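Local coordinates for Lmo1499 protein (Listeria monocytogenes, PDB 4IIW) that probably cuts nascent peptidoglycan strands internally as a lytic transglycosylase, ending their elongation, at residues B[124-129]-B[192-197]; B[227-232]-B[306-311]; B[59-64]-B[94-99]. One frame throughout, in Å; residues are numbered along the deposited sequence.

Interaction 1 of 3, residues B[124-129]-B[192-197]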
loop_
_atom_site.group_PDB
_atom_site.type_symbol
_atom_site.label_atom_id
_atom_site.label_comp_id
_atom_site.label_asym_id
_atom_site.label_seq_id
_atom_site.Cartn_x
_atom_site.Cartn_y
_atom_site.Cartn_z
ATOM N N ASP B 124 -27.287 -24.140 -21.312
ATOM C CA ASP B 124 -26.125 -23.685 -20.533
ATOM C C ASP B 124 -24.901 -24.525 -20.869
ATOM O O ASP B 124 -23.832 -23.996 -21.131
ATOM C CB ASP B 124 -26.368 -23.820 -19.025
ATOM C CG ASP B 124 -27.459 -22.899 -18.501
ATOM O OD1 ASP B 124 -27.550 -21.727 -18.924
ATOM O OD2 ASP B 124 -28.204 -23.350 -17.611
ATOM N N ARG B 125 -25.054 -25.843 -20.854
ATOM C CA ARG B 125 -23.926 -26.712 -21.137
ATOM C C ARG B 125 -23.414 -26.411 -22.547
ATOM O O ARG B 125 -22.191 -26.357 -22.770
ATOM C CB ARG B 125 -24.302 -28.184 -20.951
ATOM C CG ARG B 125 -24.813 -28.516 -19.530
ATOM C CD ARG B 125 -23.728 -28.446 -18.457
ATOM N NE ARG B 125 -23.061 -29.733 -18.250
ATOM C CZ ARG B 125 -23.059 -30.429 -17.109
ATOM N NH1 ARG B 125 -22.418 -31.591 -17.045
ATOM N NH2 ARG B 125 -23.657 -29.965 -16.021
ATOM N N ILE B 126 -24.339 -26.166 -23.480
ATOM C CA ILE B 126 -23.967 -25.831 -24.857
ATOM C C ILE B 126 -23.162 -24.527 -24.925
ATOM O O ILE B 126 -22.115 -24.487 -25.570
ATOM C CB ILE B 126 -25.196 -25.706 -25.791
ATOM C CG1 ILE B 126 -25.773 -27.091 -26.087
ATOM C CG2 ILE B 126 -24.781 -25.033 -27.096
ATOM C CD1 ILE B 126 -27.106 -27.102 -26.904
ATOM N N VAL B 127 -23.664 -23.469 -24.280
ATOM C CA VAL B 127 -22.971 -22.158 -24.261
ATOM C C VAL B 127 -21.603 -22.254 -23.596
ATOM O O VAL B 127 -20.634 -21.706 -24.104
ATOM C CB VAL B 127 -23.852 -21.037 -23.612
ATOM C CG1 VAL B 127 -23.030 -20.057 -22.774
ATOM C CG2 VAL B 127 -24.678 -20.333 -24.696
ATOM N N ALA B 128 -21.528 -22.962 -22.475
ATOM C CA ALA B 128 -20.264 -23.169 -21.786
ATOM C C ALA B 128 -19.235 -23.863 -22.705
ATOM O O ALA B 128 -18.050 -23.557 -22.667
ATOM C CB ALA B 128 -20.487 -23.997 -20.538
ATOM N N TYR B 129 -19.706 -24.795 -23.525
ATOM C CA TYR B 129 -18.844 -25.574 -24.421
ATOM C C TYR B 129 -18.467 -24.832 -25.698
ATOM O O TYR B 129 -17.337 -24.956 -26.166
ATOM C CB TYR B 129 -19.531 -26.911 -24.774
ATOM C CG TYR B 129 -18.917 -27.686 -25.930
ATOM C CD1 TYR B 129 -19.456 -27.601 -27.206
ATOM C CD2 TYR B 129 -17.831 -28.521 -25.740
ATOM C CE1 TYR B 129 -18.923 -28.314 -28.262
ATOM C CE2 TYR B 129 -17.281 -29.233 -26.795
ATOM C CZ TYR B 129 -17.837 -29.125 -28.056
ATOM O OH TYR B 129 -17.310 -29.837 -29.117
ATOM N N GLN B 192 -26.609 -27.720 -35.455
ATOM C CA GLN B 192 -25.818 -28.948 -35.611
ATOM C C GLN B 192 -25.788 -29.727 -34.322
ATOM O O GLN B 192 -25.968 -30.937 -34.319
ATOM C CB GLN B 192 -24.367 -28.659 -36.045
ATOM C CG GLN B 192 -23.515 -29.934 -36.101
ATOM C CD GLN B 192 -22.083 -29.778 -36.660
ATOM O OE1 GLN B 192 -21.321 -30.750 -36.613
ATOM N NE2 GLN B 192 -21.710 -28.579 -37.168
ATOM N N ILE B 193 -25.552 -29.016 -33.222
ATOM C CA ILE B 193 -25.446 -29.633 -31.914
ATOM C C ILE B 193 -26.752 -30.285 -31.484
ATOM O O ILE B 193 -26.786 -31.469 -31.092
ATOM C CB ILE B 193 -25.052 -28.598 -30.874
ATOM C CG1 ILE B 193 -23.652 -28.052 -31.198
ATOM C CG2 ILE B 193 -25.091 -29.206 -29.471
ATOM C CD1 ILE B 193 -23.187 -26.906 -30.298
ATOM N N ILE B 194 -27.831 -29.518 -31.552
ATOM C CA ILE B 194 -29.134 -30.031 -31.168
ATOM C C ILE B 194 -29.462 -31.256 -32.030
ATOM O O ILE B 194 -29.939 -32.264 -31.529
ATOM C CB ILE B 194 -30.211 -28.933 -31.283
ATOM C CG1 ILE B 194 -29.883 -27.802 -30.305
ATOM C CG2 ILE B 194 -31.595 -29.485 -30.975
ATOM C CD1 ILE B 194 -30.568 -26.490 -30.638
ATOM N N THR B 195 -29.160 -31.187 -33.323
ATOM C CA THR B 195 -29.452 -32.312 -34.199
ATOM C C THR B 195 -28.760 -33.569 -33.702
ATOM O O THR B 195 -29.364 -34.629 -33.709
ATOM C CB THR B 195 -29.081 -32.035 -35.671
ATOM O OG1 THR B 195 -29.862 -30.941 -36.153
ATOM C CG2 THR B 195 -29.332 -33.282 -36.580
ATOM N N GLU B 196 -27.514 -33.473 -33.261
ATOM C CA GLU B 196 -26.824 -34.677 -32.790
ATOM C C GLU B 196 -27.493 -35.290 -31.562
ATOM O O GLU B 196 -27.498 -36.504 -31.395
ATOM C CB GLU B 196 -25.347 -34.416 -32.503
ATOM C CG GLU B 196 -24.548 -34.158 -33.750
ATOM C CD GLU B 196 -24.510 -35.367 -34.670
ATOM O OE1 GLU B 196 -23.993 -36.431 -34.253
ATOM O OE2 GLU B 196 -24.976 -35.239 -35.820
HETATM N N MSE B 197 -28.073 -34.456 -30.720
HETATM C CA MSE B 197 -28.743 -34.942 -29.529
HETATM C C MSE B 197 -30.062 -35.597 -29.909
HETATM O O MSE B 197 -30.449 -36.619 -29.310
HETATM C CB MSE B 197 -28.966 -33.812 -28.545
HETATM C CG MSE B 197 -27.669 -33.137 -28.107
HETATM SE SE MSE B 197 -27.983 -31.652 -26.866
HETATM C CE MSE B 197 -26.146 -31.090 -26.643
#
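I126 lies along I193, the two branched side chains running past each other in opposite directions. At one end of the overlap CD1 of I126 sits 3.9 Å from CG2 of I193; at the other CG2 of I126 meets CD1 of I193 at 4.0 Å. Both isoleucines have CG1 anti to the carbonyl carbon (chi1 -73° in I126) and stay extended from there to CD1, which puts CG2 and CD1 of each on the side facing the other helix. The selenomethionine M197, one turn after I193, comes in at a slant. Its long straight chain delivers CE to within 4.1 Å of CG1 of I126, and the same methyl reaches CD1 as well. I194 adds a looser touch, its CG1 standing 4.4 Å from CD1 of I126. This is a helix-to-helix contact in the largely helical body of the YceG-like fold, where the end of helix 119-129 meets the first half of helix 190-204. The short segment axes run at 130° to each other and approach only to 12.0 Å, with CA of I126 and CA of I193 8.2 Å apart. At that spacing the backbones stay well separated and the meeting is entirely between apolar side chains, with no hydrogen bond crossing. Other parts of the chain close over the same buried patch: L111 of strand 111-112 packs on I193 and M197, while V138 and M142 of helix 135-143 cover I126. Farther back on helix 119-129, D124 forms a salt bridge with K135, linking that helix to the start of 135-143.

Interaction 2 of 3, residues B[227-232]-B[306-311]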
loop_
_atom_site.group_PDB
_atom_site.type_symbol
_atom_site.label_atom_id
_atom_site.label_comp_id
_atom_site.label_asym_id
_atom_site.label_seq_id
_atom_site.Cartn_x
_atom_site.Cartn_y
_atom_site.Cartn_z
ATOM N N SER B 227 -39.692 -39.168 -18.052
ATOM C CA SER B 227 -39.236 -37.939 -17.394
ATOM C C SER B 227 -39.793 -37.726 -15.986
ATOM O O SER B 227 -39.051 -37.300 -15.085
ATOM C CB SER B 227 -39.533 -36.696 -18.240
ATOM O OG SER B 227 -40.918 -36.504 -18.370
ATOM N N ILE B 228 -41.087 -37.986 -15.787
ATOM C CA ILE B 228 -41.655 -37.791 -14.458
ATOM C C ILE B 228 -41.052 -38.828 -13.514
ATOM O O ILE B 228 -40.911 -38.565 -12.309
ATOM C CB ILE B 228 -43.200 -37.771 -14.435
ATOM C CG1 ILE B 228 -43.811 -39.111 -14.784
ATOM C CG2 ILE B 228 -43.727 -36.744 -15.406
ATOM C CD1 ILE B 228 -45.342 -39.086 -14.723
ATOM N N ILE B 229 -40.674 -39.989 -14.065
ATOM C CA ILE B 229 -40.009 -41.042 -13.276
ATOM C C ILE B 229 -38.596 -40.579 -12.937
ATOM O O ILE B 229 -38.157 -40.721 -11.795
ATOM C CB ILE B 229 -39.934 -42.422 -14.008
ATOM C CG1 ILE B 229 -41.328 -43.006 -14.259
ATOM C CG2 ILE B 229 -39.165 -43.432 -13.189
ATOM C CD1 ILE B 229 -41.322 -44.274 -15.139
ATOM N N GLU B 230 -37.900 -40.013 -13.929
ATOM C CA GLU B 230 -36.521 -39.522 -13.738
ATOM C C GLU B 230 -36.409 -38.481 -12.612
ATOM O O GLU B 230 -35.618 -38.655 -11.695
ATOM C CB GLU B 230 -35.961 -38.920 -15.027
ATOM C CG GLU B 230 -34.468 -38.536 -14.959
ATOM C CD GLU B 230 -33.530 -39.734 -15.055
ATOM O OE1 GLU B 230 -33.935 -40.755 -15.643
ATOM O OE2 GLU B 230 -32.369 -39.650 -14.572
ATOM N N LYS B 231 -37.212 -37.421 -12.675
ATOM C CA LYS B 231 -37.144 -36.359 -11.670
ATOM C C LYS B 231 -37.593 -36.787 -10.266
ATOM O O LYS B 231 -37.299 -36.091 -9.303
ATOM C CB LYS B 231 -37.950 -35.120 -12.099
ATOM C CG LYS B 231 -37.521 -34.460 -13.407
ATOM C CD LYS B 231 -36.040 -34.120 -13.459
ATOM C CE LYS B 231 -35.588 -33.161 -12.356
ATOM N NZ LYS B 231 -34.098 -32.923 -12.415
ATOM N N GLU B 232 -38.291 -37.916 -10.141
ATOM C CA GLU B 232 -38.760 -38.390 -8.820
ATOM C C GLU B 232 -37.856 -39.431 -8.139
ATOM O O GLU B 232 -38.098 -39.797 -6.998
ATOM C CB GLU B 232 -40.190 -38.952 -8.916
ATOM C CG GLU B 232 -41.309 -37.902 -9.000
ATOM C CD GLU B 232 -41.609 -37.213 -7.663
ATOM O OE1 GLU B 232 -40.682 -37.050 -6.837
ATOM O OE2 GLU B 232 -42.782 -36.818 -7.440
ATOM N N GLU B 306 -36.631 -47.933 -19.014
ATOM C CA GLU B 306 -37.062 -49.300 -18.688
ATOM C C GLU B 306 -38.250 -49.296 -17.747
ATOM O O GLU B 306 -39.174 -50.083 -17.909
ATOM C CB GLU B 306 -35.967 -50.136 -18.013
ATOM C CG GLU B 306 -35.342 -51.244 -18.856
ATOM C CD GLU B 306 -34.758 -52.357 -17.970
ATOM O OE1 GLU B 306 -34.580 -53.501 -18.456
ATOM O OE2 GLU B 306 -34.510 -52.098 -16.767
ATOM N N ALA B 307 -38.201 -48.431 -16.744
ATOM C CA ALA B 307 -39.277 -48.332 -15.778
ATOM C C ALA B 307 -40.604 -47.987 -16.455
ATOM O O ALA B 307 -41.648 -48.531 -16.100
ATOM C CB ALA B 307 -38.940 -47.304 -14.714
ATOM N N ALA B 308 -40.551 -47.108 -17.445
ATOM C CA ALA B 308 -41.754 -46.670 -18.135
ATOM C C ALA B 308 -42.392 -47.808 -18.910
ATOM O O ALA B 308 -43.598 -47.945 -18.903
ATOM C CB ALA B 308 -41.443 -45.476 -19.085
ATOM N N LEU B 309 -41.577 -48.613 -19.582
ATOM C CA LEU B 309 -42.081 -49.734 -20.373
ATOM C C LEU B 309 -42.306 -51.015 -19.586
ATOM O O LEU B 309 -43.156 -51.820 -19.953
ATOM C CB LEU B 309 -41.120 -50.050 -21.521
ATOM C CG LEU B 309 -41.069 -49.043 -22.657
ATOM C CD1 LEU B 309 -40.117 -49.548 -23.720
ATOM C CD2 LEU B 309 -42.469 -48.828 -23.240
ATOM N N TYR B 310 -41.537 -51.206 -18.519
ATOM C CA TYR B 310 -41.612 -52.423 -17.718
ATOM C C TYR B 310 -41.781 -52.130 -16.244
ATOM O O TYR B 310 -40.902 -52.403 -15.447
ATOM C CB TYR B 310 -40.341 -53.242 -17.909
ATOM C CG TYR B 310 -40.074 -53.653 -19.332
ATOM C CD1 TYR B 310 -39.201 -52.927 -20.132
ATOM C CD2 TYR B 310 -40.685 -54.780 -19.875
ATOM C CE1 TYR B 310 -38.940 -53.309 -21.435
ATOM C CE2 TYR B 310 -40.435 -55.168 -21.178
ATOM C CZ TYR B 310 -39.563 -54.427 -21.951
ATOM O OH TYR B 310 -39.312 -54.806 -23.238
ATOM N N PRO B 311 -42.927 -51.581 -15.868
ATOM C CA PRO B 311 -43.141 -51.292 -14.457
ATOM C C PRO B 311 -43.461 -52.550 -13.673
ATOM O O PRO B 311 -43.689 -53.599 -14.274
ATOM C CB PRO B 311 -44.354 -50.352 -14.472
ATOM C CG PRO B 311 -45.070 -50.680 -15.722
ATOM C CD PRO B 311 -44.061 -51.169 -16.709
#
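A307 is where helix 302-309 first meets I229: its CB lies 3.9 Å from CD1 of I229 and 4.2 Å from CG2, one methyl touching the tips of both branches. I229 carries CG1 anti to its carbonyl carbon (chi1 -64°) and runs on straight (chi2 172°), which brings CD1 right up to the other helix. At A308 that methyl meets backbone as much as side chain. CD1 is 3.7 Å from the N of A308 and 3.9 Å from its CA, with CB a little farther at 4.1 Å. Two successive alanines thus let the isoleucine tip come down on the helix surface itself. The side chain of A308 is also covered by F222, M225 and S226 from earlier turns of helix 219-232, and its carbonyl oxygen accepts a hydrogen bond from OH of Y247. L309 packs on F222 from the same helix. Y310 is the first residue to leave helical geometry, although its N still bonds back to O of E306 at 2.7 Å, and P311 then leads the chain away beside Y247. A polar link runs alongside this apolar one: OE1 of E230 takes hydrogen bonds from the backbone N of G301 and from S304 OG, gripping the beginning of helix 302-309. Helix 219-232 is thereby packed against helix 302-309 just before it delivers E232, which bonds to T258 through OE2 and is predicted to be important for catalysis, consistent with the active site of an MltG-type lytic transglycosylase.

Interaction 3 of 3, residues B[59-64]-B[94-99]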
loop_
_atom_site.group_PDB
_atom_site.type_symbol
_atom_site.label_atom_id
_atom_site.label_comp_id
_atom_site.label_asym_id
_atom_site.label_seq_id
_atom_site.Cartn_x
_atom_site.Cartn_y
_atom_site.Cartn_z
ATOM N N LYS B 59 -8.478 -21.483 -1.596
ATOM C CA LYS B 59 -7.952 -22.425 -2.588
ATOM C C LYS B 59 -6.429 -22.385 -2.769
ATOM O O LYS B 59 -5.878 -23.083 -3.620
ATOM C CB LYS B 59 -8.683 -22.229 -3.912
ATOM C CG LYS B 59 -10.120 -22.772 -3.880
ATOM C CD LYS B 59 -10.096 -24.302 -3.697
ATOM C CE LYS B 59 -11.463 -24.958 -3.835
ATOM N NZ LYS B 59 -11.369 -26.440 -3.712
ATOM N N LYS B 60 -5.777 -21.555 -1.958
ATOM C CA LYS B 60 -4.322 -21.432 -1.920
ATOM C C LYS B 60 -3.709 -20.949 -3.221
ATOM O O LYS B 60 -2.632 -21.376 -3.584
ATOM C CB LYS B 60 -3.693 -22.759 -1.490
ATOM C CG LYS B 60 -4.157 -23.232 -0.144
ATOM C CD LYS B 60 -3.756 -24.668 0.075
ATOM C CE LYS B 60 -4.322 -25.219 1.374
ATOM N NZ LYS B 60 -4.116 -26.707 1.475
ATOM N N VAL B 61 -4.406 -20.067 -3.918
ATOM C CA VAL B 61 -3.889 -19.488 -5.152
ATOM C C VAL B 61 -3.151 -18.210 -4.756
ATOM O O VAL B 61 -2.169 -17.815 -5.378
ATOM C CB VAL B 61 -5.027 -19.165 -6.140
ATOM C CG1 VAL B 61 -4.495 -18.414 -7.358
ATOM C CG2 VAL B 61 -5.761 -20.432 -6.529
ATOM N N ILE B 62 -3.679 -17.530 -3.752
ATOM C CA ILE B 62 -3.016 -16.387 -3.207
ATOM C C ILE B 62 -2.813 -16.673 -1.724
ATOM O O ILE B 62 -3.360 -17.637 -1.159
ATOM C CB ILE B 62 -3.774 -15.067 -3.422
ATOM C CG1 ILE B 62 -5.018 -14.982 -2.535
ATOM C CG2 ILE B 62 -4.100 -14.868 -4.914
ATOM C CD1 ILE B 62 -5.832 -13.754 -2.784
ATOM N N ASN B 63 -2.015 -15.820 -1.109
ATOM C CA ASN B 63 -1.636 -15.944 0.283
ATOM C C ASN B 63 -2.556 -15.166 1.227
ATOM O O ASN B 63 -2.917 -15.664 2.271
ATOM C CB ASN B 63 -0.199 -15.421 0.384
ATOM C CG ASN B 63 0.414 -15.604 1.741
ATOM O OD1 ASN B 63 1.262 -16.499 1.931
ATOM N ND2 ASN B 63 0.021 -14.740 2.709
ATOM N N ASN B 64 -2.992 -13.984 0.802
ATOM C CA ASN B 64 -3.717 -13.066 1.657
ATOM C C ASN B 64 -4.875 -12.380 0.935
ATOM O O ASN B 64 -4.671 -11.631 -0.016
ATOM C CB ASN B 64 -2.672 -12.041 2.113
ATOM C CG ASN B 64 -3.177 -11.068 3.135
ATOM O OD1 ASN B 64 -4.053 -10.257 2.854
ATOM N ND2 ASN B 64 -2.558 -11.087 4.318
ATOM N N ASP B 94 -1.687 -9.898 -11.521
ATOM C CA ASP B 94 -2.215 -9.251 -12.725
ATOM C C ASP B 94 -2.876 -10.263 -13.643
ATOM O O ASP B 94 -3.925 -9.979 -14.211
ATOM C CB ASP B 94 -1.112 -8.538 -13.508
ATOM C CG ASP B 94 -1.658 -7.750 -14.680
ATOM O OD1 ASP B 94 -2.635 -6.982 -14.470
ATOM O OD2 ASP B 94 -1.107 -7.889 -15.809
ATOM N N GLN B 95 -2.255 -11.425 -13.814
ATOM C CA GLN B 95 -2.827 -12.448 -14.676
ATOM C C GLN B 95 -4.123 -12.956 -14.095
ATOM O O GLN B 95 -5.085 -13.158 -14.831
ATOM C CB GLN B 95 -1.892 -13.632 -14.860
ATOM C CG GLN B 95 -0.576 -13.284 -15.516
ATOM C CD GLN B 95 0.322 -14.495 -15.645
ATOM O OE1 GLN B 95 1.457 -14.495 -15.147
ATOM N NE2 GLN B 95 -0.199 -15.568 -16.272
ATOM N N ILE B 96 -4.165 -13.155 -12.778
ATOM C CA ILE B 96 -5.368 -13.692 -12.171
ATOM C C ILE B 96 -6.507 -12.773 -12.499
ATOM O O ILE B 96 -7.486 -13.170 -13.119
ATOM C CB ILE B 96 -5.270 -13.835 -10.654
ATOM C CG1 ILE B 96 -4.149 -14.806 -10.271
ATOM C CG2 ILE B 96 -6.573 -14.353 -10.116
ATOM C CD1 ILE B 96 -3.825 -14.838 -8.774
ATOM N N VAL B 97 -6.332 -11.516 -12.120
ATOM C CA VAL B 97 -7.334 -10.482 -12.309
ATOM C C VAL B 97 -7.713 -10.322 -13.772
ATOM O O VAL B 97 -8.874 -10.169 -14.102
ATOM C CB VAL B 97 -6.809 -9.174 -11.697
ATOM C CG1 VAL B 97 -7.706 -7.988 -12.014
ATOM C CG2 VAL B 97 -6.650 -9.377 -10.194
ATOM N N LYS B 98 -6.733 -10.426 -14.648
ATOM C CA LYS B 98 -6.964 -10.257 -16.082
ATOM C C LYS B 98 -7.873 -11.377 -16.646
ATOM O O LYS B 98 -8.726 -11.107 -17.481
ATOM C CB LYS B 98 -5.615 -10.175 -16.804
ATOM C CG LYS B 98 -5.506 -8.978 -17.762
ATOM C CD LYS B 98 -4.024 -8.532 -17.935
ATOM C CE LYS B 98 -3.896 -7.111 -18.519
ATOM N NZ LYS B 98 -2.474 -6.643 -18.582
ATOM N N LYS B 99 -7.696 -12.614 -16.179
ATOM C CA LYS B 99 -8.567 -13.734 -16.580
ATOM C C LYS B 99 -10.012 -13.494 -16.146
ATOM O O LYS B 99 -10.946 -13.723 -16.910
ATOM C CB LYS B 99 -8.105 -15.073 -15.987
ATOM C CG LYS B 99 -7.069 -15.869 -16.791
ATOM C CD LYS B 99 -6.723 -17.188 -16.063
ATOM C CE LYS B 99 -5.999 -18.212 -16.948
ATOM N NZ LYS B 99 -6.900 -18.851 -17.948
#
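I96 reaches from its helix towards the turn at V61 and I62, and only its far end arrives. CB of I96 is still 5.7 Å from CG1 of V61, and CG2 of I96 stays at 5.3 Å from that same methyl. CG1 of I96, held anti to its carbonyl carbon (chi1 -62°), has closed to 4.6 Å from CG1 of V61. The extended last step carries CD1 home, 3.9 Å from CG1 of V61 and 3.9 Å from CG2 of I62. Those two receiving methyls, CG1 of V61 and CG2 of I62, are 4.3 Å apart, so the three make a nearly equilateral triangle with the I96 tip at one corner. V61 and I96 point past each other from opposing sides, whereas I62 meets the isoleucine at a slant. In I62 it is CG1 that occupies the crowded position between backbone N and carbonyl carbon (chi1 72°), and the shorter CG2 branch is the one turned to I96. The turn itself is shaped by its ends: K60, with positive phi, closes helix 49-58 in a Schellman motif, and N64 is the N-cap of helix 65-75, its OD1 accepting from the N of I67. A second copy of the protein comes close here, its N76 donating through ND2 to O of V61 and packing on I62 and I96. Within the chain, strand 39-43, helices 49-58 and 65-75 and strand 83-87 follow in the beta-alpha-alpha-beta order of LysM-like domains. The contact sets helix 93-102, which comes after that unit, against the link between its two helices: V61 also packs on I39 and V41 of one strand and L87 of the other, and I62 on F68 of helix 65-75.

From the N terminus the three contacts come in series, none nested in or crossing another. Interaction 3 closes first, its loop spanning helix 65-75 and strand 83-87, and lays helix 93-102 on the turn between the two preceding helices. Interaction 1 follows, returning the chain from helix 190-204 to helix 119-129 over a 62-residue excursion, about a third of it helix. Interaction 2 opens last, and its loop of 73 residues brings helix 302-309 back to the helix that carries E232. Interactions 1 and 2 come within about 11 Å at their nearest atoms without touching. Interactions 2 and 3 lie on opposite sides of the chain's centre, their own centres about 46 Å apart.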